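Local coordinates for ribosome-inactivating protein (Lychnis chalcedonica, PDB 2G5X) that belongs to the ribosome-inactivating protein family of plants, with a fold that combines a mixed beta-sheet and helices, at residues N57-A62 with A158-I163; V71-R76 with K150-K155. One frame throughout, in Å; residues are numbered along the deposited sequence.

Contact 1: residues N57-A62 with A158-I163; sequences NTITLA and AKFALI
Strand residues Ile59 and Leu61 look across at helix residues Phe160 and Ala161, with the CA atoms of Ile59 and Phe160 10.8 Å apart and those of Leu61 and Ala161 9.2 Å apart, so side chains alone must span the gap. This is helix-on-sheet packing in the core of the ribosome-inactivating protein fold, where helix 154-173 lies against the central mixed sheet through strand 58-64. Strand alternation sorts the residues: Ile59 and Leu61 point their CB atoms at the helix, while Thr60 between them points the other way, its OG1 hydrogen-bonded to Asn49 OD1 of the adjacent strand 45-51. From the helix a single ring does the reaching. Phe160 has CG anti to its own backbone N (chi1 168°), which throws the aromatic group out from the helix surface toward the strand, and only the far end of the ring arrives. Ile59 meets it from the opposite direction with two branches. The gamma methyl CG2 lies 3.8 Å from Phe160 CZ, and the delta methyl, carried outward on an extended chain (chi2 -179°), brings CD1 of Ile59 to the same 3.8 Å from that CZ. Leu61 comes in at a slant and touches with CD2 alone. All three side chains are buried and no hydrogen bond joins the segments; apolar side-chain packing alone joins them. Beyond the ring, Ile59 also touches Phe144 of helix 137-145, and Leu61 rests on Leu50, which continues the apolar layer. The junction of the three residues is Phe160 CE2, which sits 4.0 Å from both Ile59 CG2 and Leu61 CD2.

Contact 2: residues V71-R76 with K150-K155; sequences VGFQDR and KVFTGK
Phe73 turns the edge of its ring toward a face of Phe152 in an offset edge-to-face stack, while the carboxylate of Asp75 stands at the edge of that same Phe152 ring. The two aromatic centroids are 5.6 Å apart and the planes make an angle of 70°, with Phe73 CZ 3.9 Å from Phe152 CZ. At the rim, Asp75 OD2 comes within 3.6 Å of Phe152 CZ, close to the ring plane, and Asp75 OD1 lies in that plane at 3.8 Å from the same CZ. The carboxylate is tilted 34° from the ring rather than coplanar with it. Contact of oxygens with a ring edge places negative charge beside the weakly positive C-H rim, which is probably mildly favourable, although it is no hydrogen bond. The stronger holds on the acid lie outside the two segments: OD1 forms a salt bridge with Arg84 NE and a hydrogen bond with Asn86 ND2, and OD2 accepts from Gly149 N. These bonds would restrain the rotation of the carboxylate that Phe152 packs against. Seen along the bond from CB to CA, Asp75 CG falls between the backbone N and the carbonyl carbon (chi1 70°), and Phe73 adopts a like turn; being two residues apart on one strand, both can meet the single ring that comes from the opposite direction. Phe152 itself is partly exposed and belongs to the connection leading into helix 154-173, where Thr153 is the N-cap, its OG1 bonded to Asn156 N. Arg84 and Asn86 of strand 83-87 also touch the Phe152 ring, so this connection rests on two neighbouring strands, 69-76 and 83-87, just ahead of the helix.

Overall arrangement
Both contacts set one helical element, 154-173 with its lead-in, against one sheet, and they illustrate how chemistry changes along such an interface. The centre of contact 1 lies about 8 Å from that of the chain, and its three touching residues are buried and apolar. The centre of contact 2, about 15 Å out, is nearer the periphery but still mostly buried, with Phe152 partly exposed; it mixes ring stacking with a buried carboxylate held by a salt bridge and by side-chain and backbone hydrogen bonds. Their strands, 58-64 and 69-76, are antiparallel neighbours: a probable hydrogen bond joins Thr60 O to Gln74 N, and Ile59 CG2 packs 3.8 Å from Phe73 CD2, linking the side-chain clusters.

Contact 1: residues N57-A62 with A158-I163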
loop_
_atom_site.group_PDB
_atom_site.type_symbol
_atom_site.label_atom_id
_atom_site.label_comp_id
_atom_site.label_asym_id
_atom_site.label_seq_id
_atom_site.Cartn_x
_atom_site.Cartn_y
_atom_site.Cartn_z
ATOM N N ASN A 57 1.407 -18.119 5.201
ATOM C CA ASN A 57 2.645 -17.339 5.155
ATOM C C ASN A 57 2.254 -15.866 5.276
ATOM O O ASN A 57 1.221 -15.443 4.751
ATOM C CB ASN A 57 3.406 -17.567 3.842
ATOM C CG ASN A 57 4.002 -18.967 3.739
ATOM O OD1 ASN A 57 4.161 -19.668 4.742
ATOM N ND2 ASN A 57 4.349 -19.370 2.523
ATOM N N THR A 58 3.092 -15.085 5.950
ATOM C CA THR A 58 2.799 -13.675 6.171
ATOM C C THR A 58 3.920 -12.714 5.790
ATOM O O THR A 58 5.091 -12.968 6.073
ATOM C CB THR A 58 2.458 -13.428 7.664
ATOM O OG1 THR A 58 1.331 -14.234 8.036
ATOM C CG2 THR A 58 2.132 -11.963 7.916
ATOM N N ILE A 59 3.545 -11.622 5.129
ATOM C CA ILE A 59 4.480 -10.563 4.762
ATOM C C ILE A 59 3.919 -9.287 5.386
ATOM O O ILE A 59 2.733 -8.988 5.234
ATOM C CB ILE A 59 4.593 -10.372 3.232
ATOM C CG1 ILE A 59 5.376 -11.537 2.620
ATOM C CG2 ILE A 59 5.297 -9.047 2.921
ATOM C CD1 ILE A 59 5.563 -11.436 1.111
ATOM N N THR A 60 4.762 -8.551 6.104
ATOM C CA THR A 60 4.327 -7.316 6.755
ATOM C C THR A 60 4.850 -6.090 6.006
ATOM O O THR A 60 6.056 -5.906 5.874
ATOM C CB THR A 60 4.820 -7.263 8.224
ATOM O OG1 THR A 60 4.347 -8.421 8.927
ATOM C CG2 THR A 60 4.303 -6.006 8.924
ATOM N N LEU A 61 3.930 -5.263 5.514
ATOM C CA LEU A 61 4.284 -4.051 4.781
ATOM C C LEU A 61 4.434 -2.871 5.735
ATOM O O LEU A 61 3.726 -2.788 6.736
ATOM C CB LEU A 61 3.191 -3.704 3.766
ATOM C CG LEU A 61 2.767 -4.755 2.739
ATOM C CD1 LEU A 61 1.593 -4.221 1.919
ATOM C CD2 LEU A 61 3.938 -5.088 1.838
ATOM N N ALA A 62 5.339 -1.950 5.410
ATOM C CA ALA A 62 5.551 -0.765 6.240
ATOM C C ALA A 62 5.306 0.502 5.424
ATOM O O ALA A 62 5.970 0.733 4.414
ATOM C CB ALA A 62 6.968 -0.757 6.804
ATOM N N ALA A 158 9.562 -5.779 -7.254
ATOM C CA ALA A 158 8.862 -4.627 -7.826
ATOM C C ALA A 158 7.400 -4.917 -8.160
ATOM O O ALA A 158 6.525 -4.085 -7.918
ATOM C CB ALA A 158 9.594 -4.141 -9.075
ATOM N N LYS A 159 7.135 -6.094 -8.722
ATOM C CA LYS A 159 5.774 -6.468 -9.089
ATOM C C LYS A 159 4.904 -6.615 -7.848
ATOM O O LYS A 159 3.779 -6.115 -7.807
ATOM C CB LYS A 159 5.790 -7.776 -9.881
ATOM C CG LYS A 159 6.339 -7.643 -11.285
ATOM C CD LYS A 159 5.803 -8.758 -12.169
ATOM C CE LYS A 159 4.302 -8.913 -12.031
ATOM N NZ LYS A 159 3.761 -9.732 -13.153
ATOM N N PHE A 160 5.434 -7.296 -6.835
ATOM C CA PHE A 160 4.718 -7.496 -5.581
ATOM C C PHE A 160 4.396 -6.141 -4.944
ATOM O O PHE A 160 3.290 -5.917 -4.455
ATOM C CB PHE A 160 5.571 -8.334 -4.617
ATOM C CG PHE A 160 5.043 -8.364 -3.208
ATOM C CD1 PHE A 160 3.834 -8.980 -2.917
ATOM C CD2 PHE A 160 5.750 -7.754 -2.175
ATOM C CE1 PHE A 160 3.329 -8.988 -1.616
ATOM C CE2 PHE A 160 5.252 -7.756 -0.869
ATOM C CZ PHE A 160 4.040 -8.374 -0.592
ATOM N N ALA A 161 5.370 -5.238 -4.957
ATOM C CA ALA A 161 5.189 -3.908 -4.376
ATOM C C ALA A 161 4.127 -3.076 -5.100
ATOM O O ALA A 161 3.289 -2.443 -4.465
ATOM C CB ALA A 161 6.519 -3.159 -4.374
ATOM N N LEU A 162 4.163 -3.075 -6.429
ATOM C CA LEU A 162 3.196 -2.303 -7.203
ATOM C C LEU A 162 1.765 -2.790 -7.012
ATOM O O LEU A 162 0.843 -1.982 -6.898
ATOM C CB LEU A 162 3.566 -2.332 -8.688
ATOM C CG LEU A 162 4.739 -1.437 -9.088
ATOM C CD1 LEU A 162 5.158 -1.744 -10.517
ATOM C CD2 LEU A 162 4.337 0.027 -8.945
ATOM N N ILE A 163 1.574 -4.105 -6.972
ATOM C CA ILE A 163 0.236 -4.648 -6.779
ATOM C C ILE A 163 -0.257 -4.271 -5.383
ATOM O O ILE A 163 -1.418 -3.890 -5.203
ATOM C CB ILE A 163 0.217 -6.185 -6.939
ATOM C CG1 ILE A 163 0.595 -6.565 -8.376
ATOM C CG2 ILE A 163 -1.171 -6.721 -6.611
ATOM C CD1 ILE A 163 0.773 -8.071 -8.592
#

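Contact 2: residues V71-R76 with K150-K155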
loop_
_atom_site.group_PDB
_atom_site.type_symbol
_atom_site.label_atom_id
_atom_site.label_comp_id
_atom_site.label_asym_id
_atom_site.label_seq_id
_atom_site.Cartn_x
_atom_site.Cartn_y
_atom_site.Cartn_z
ATOM N N VAL A 71 7.700 1.773 2.220
ATOM C CA VAL A 71 9.157 1.828 2.346
ATOM C C VAL A 71 9.863 0.472 2.395
ATOM O O VAL A 71 11.091 0.412 2.305
ATOM C CB VAL A 71 9.584 2.640 3.599
ATOM C CG1 VAL A 71 9.007 4.057 3.528
ATOM C CG2 VAL A 71 9.120 1.934 4.870
ATOM N N GLY A 72 9.100 -0.610 2.527
ATOM C CA GLY A 72 9.702 -1.934 2.580
ATOM C C GLY A 72 8.767 -2.977 3.165
ATOM O O GLY A 72 7.585 -2.701 3.380
ATOM N N PHE A 73 9.290 -4.172 3.430
ATOM C CA PHE A 73 8.483 -5.251 3.997
ATOM C C PHE A 73 9.318 -6.267 4.782
ATOM O O PHE A 73 10.541 -6.321 4.654
ATOM C CB PHE A 73 7.713 -5.984 2.891
ATOM C CG PHE A 73 8.592 -6.745 1.932
ATOM C CD1 PHE A 73 9.110 -6.126 0.799
ATOM C CD2 PHE A 73 8.921 -8.077 2.177
ATOM C CE1 PHE A 73 9.943 -6.820 -0.077
ATOM C CE2 PHE A 73 9.754 -8.783 1.310
ATOM C CZ PHE A 73 10.267 -8.153 0.179
ATOM N N GLN A 74 8.634 -7.076 5.586
ATOM C CA GLN A 74 9.275 -8.099 6.408
ATOM C C GLN A 74 8.748 -9.500 6.086
ATOM O O GLN A 74 7.539 -9.704 5.996
ATOM C CB GLN A 74 9.025 -7.787 7.892
ATOM C CG GLN A 74 9.270 -8.941 8.854
ATOM C CD GLN A 74 8.738 -8.638 10.246
ATOM O OE1 GLN A 74 9.388 -7.958 11.040
ATOM N NE2 GLN A 74 7.539 -9.127 10.536
ATOM N N ASP A 75 9.657 -10.456 5.891
ATOM C CA ASP A 75 9.272 -11.846 5.632
ATOM C C ASP A 75 10.204 -12.745 6.453
ATOM O O ASP A 75 10.759 -12.287 7.452
ATOM C CB ASP A 75 9.322 -12.170 4.122
ATOM C CG ASP A 75 10.728 -12.218 3.558
ATOM O OD1 ASP A 75 11.602 -11.473 4.037
ATOM O OD2 ASP A 75 10.949 -12.994 2.603
ATOM N N ARG A 76 10.371 -14.012 6.071
ATOM C CA ARG A 76 11.253 -14.905 6.834
ATOM C C ARG A 76 12.427 -15.455 6.032
ATOM O O ARG A 76 12.265 -15.868 4.888
ATOM C CB ARG A 76 10.459 -16.075 7.426
ATOM C CG ARG A 76 9.637 -15.706 8.652
ATOM C CD ARG A 76 8.972 -16.920 9.288
ATOM N NE ARG A 76 8.159 -16.537 10.443
ATOM C CZ ARG A 76 8.627 -16.356 11.675
ATOM N NH1 ARG A 76 9.914 -16.531 11.941
ATOM N NH2 ARG A 76 7.802 -15.977 12.641
ATOM N N LYS A 150 12.283 -16.252 -0.362
ATOM C CA LYS A 150 13.168 -16.627 -1.460
ATOM C C LYS A 150 14.256 -15.601 -1.748
ATOM O O LYS A 150 14.399 -14.603 -1.039
ATOM C CB LYS A 150 12.344 -16.853 -2.727
ATOM C CG LYS A 150 11.289 -17.938 -2.586
ATOM C CD LYS A 150 10.466 -18.075 -3.851
ATOM C CE LYS A 150 9.457 -19.204 -3.717
ATOM N NZ LYS A 150 8.653 -19.373 -4.956
ATOM N N VAL A 151 15.040 -15.877 -2.787
ATOM C CA VAL A 151 16.086 -14.963 -3.219
ATOM C C VAL A 151 15.331 -13.861 -3.957
ATOM O O VAL A 151 14.500 -14.146 -4.821
ATOM C CB VAL A 151 17.068 -15.648 -4.192
ATOM C CG1 VAL A 151 17.988 -14.613 -4.818
ATOM C CG2 VAL A 151 17.881 -16.699 -3.453
ATOM N N PHE A 152 15.615 -12.612 -3.608
ATOM C CA PHE A 152 14.940 -11.465 -4.213
ATOM C C PHE A 152 15.537 -11.006 -5.541
ATOM O O PHE A 152 16.752 -10.873 -5.671
ATOM C CB PHE A 152 14.971 -10.273 -3.250
ATOM C CG PHE A 152 14.274 -10.516 -1.942
ATOM C CD1 PHE A 152 14.727 -9.895 -0.780
ATOM C CD2 PHE A 152 13.155 -11.341 -1.867
ATOM C CE1 PHE A 152 14.078 -10.092 0.434
ATOM C CE2 PHE A 152 12.499 -11.542 -0.657
ATOM C CZ PHE A 152 12.959 -10.917 0.498
ATOM N N THR A 153 14.671 -10.764 -6.520
ATOM C CA THR A 153 15.099 -10.250 -7.813
ATOM C C THR A 153 14.364 -8.923 -7.964
ATOM O O THR A 153 13.287 -8.741 -7.389
ATOM C CB THR A 153 14.700 -11.171 -8.992
ATOM O OG1 THR A 153 13.273 -11.221 -9.104
ATOM C CG2 THR A 153 15.247 -12.575 -8.787
ATOM N N GLY A 154 14.943 -7.994 -8.716
ATOM C CA GLY A 154 14.299 -6.707 -8.908
ATOM C C GLY A 154 12.874 -6.834 -9.421
ATOM O O GLY A 154 11.967 -6.161 -8.931
ATOM N N LYS A 155 12.669 -7.711 -10.400
ATOM C CA LYS A 155 11.345 -7.898 -10.979
ATOM C C LYS A 155 10.298 -8.437 -10.007
ATOM O O LYS A 155 9.210 -7.869 -9.887
ATOM C CB LYS A 155 11.419 -8.820 -12.199
ATOM C CG LYS A 155 10.068 -9.007 -12.877
ATOM C CD LYS A 155 10.122 -10.018 -14.012
ATOM C CE LYS A 155 8.726 -10.265 -14.564
ATOM N NZ LYS A 155 8.714 -11.265 -15.669
#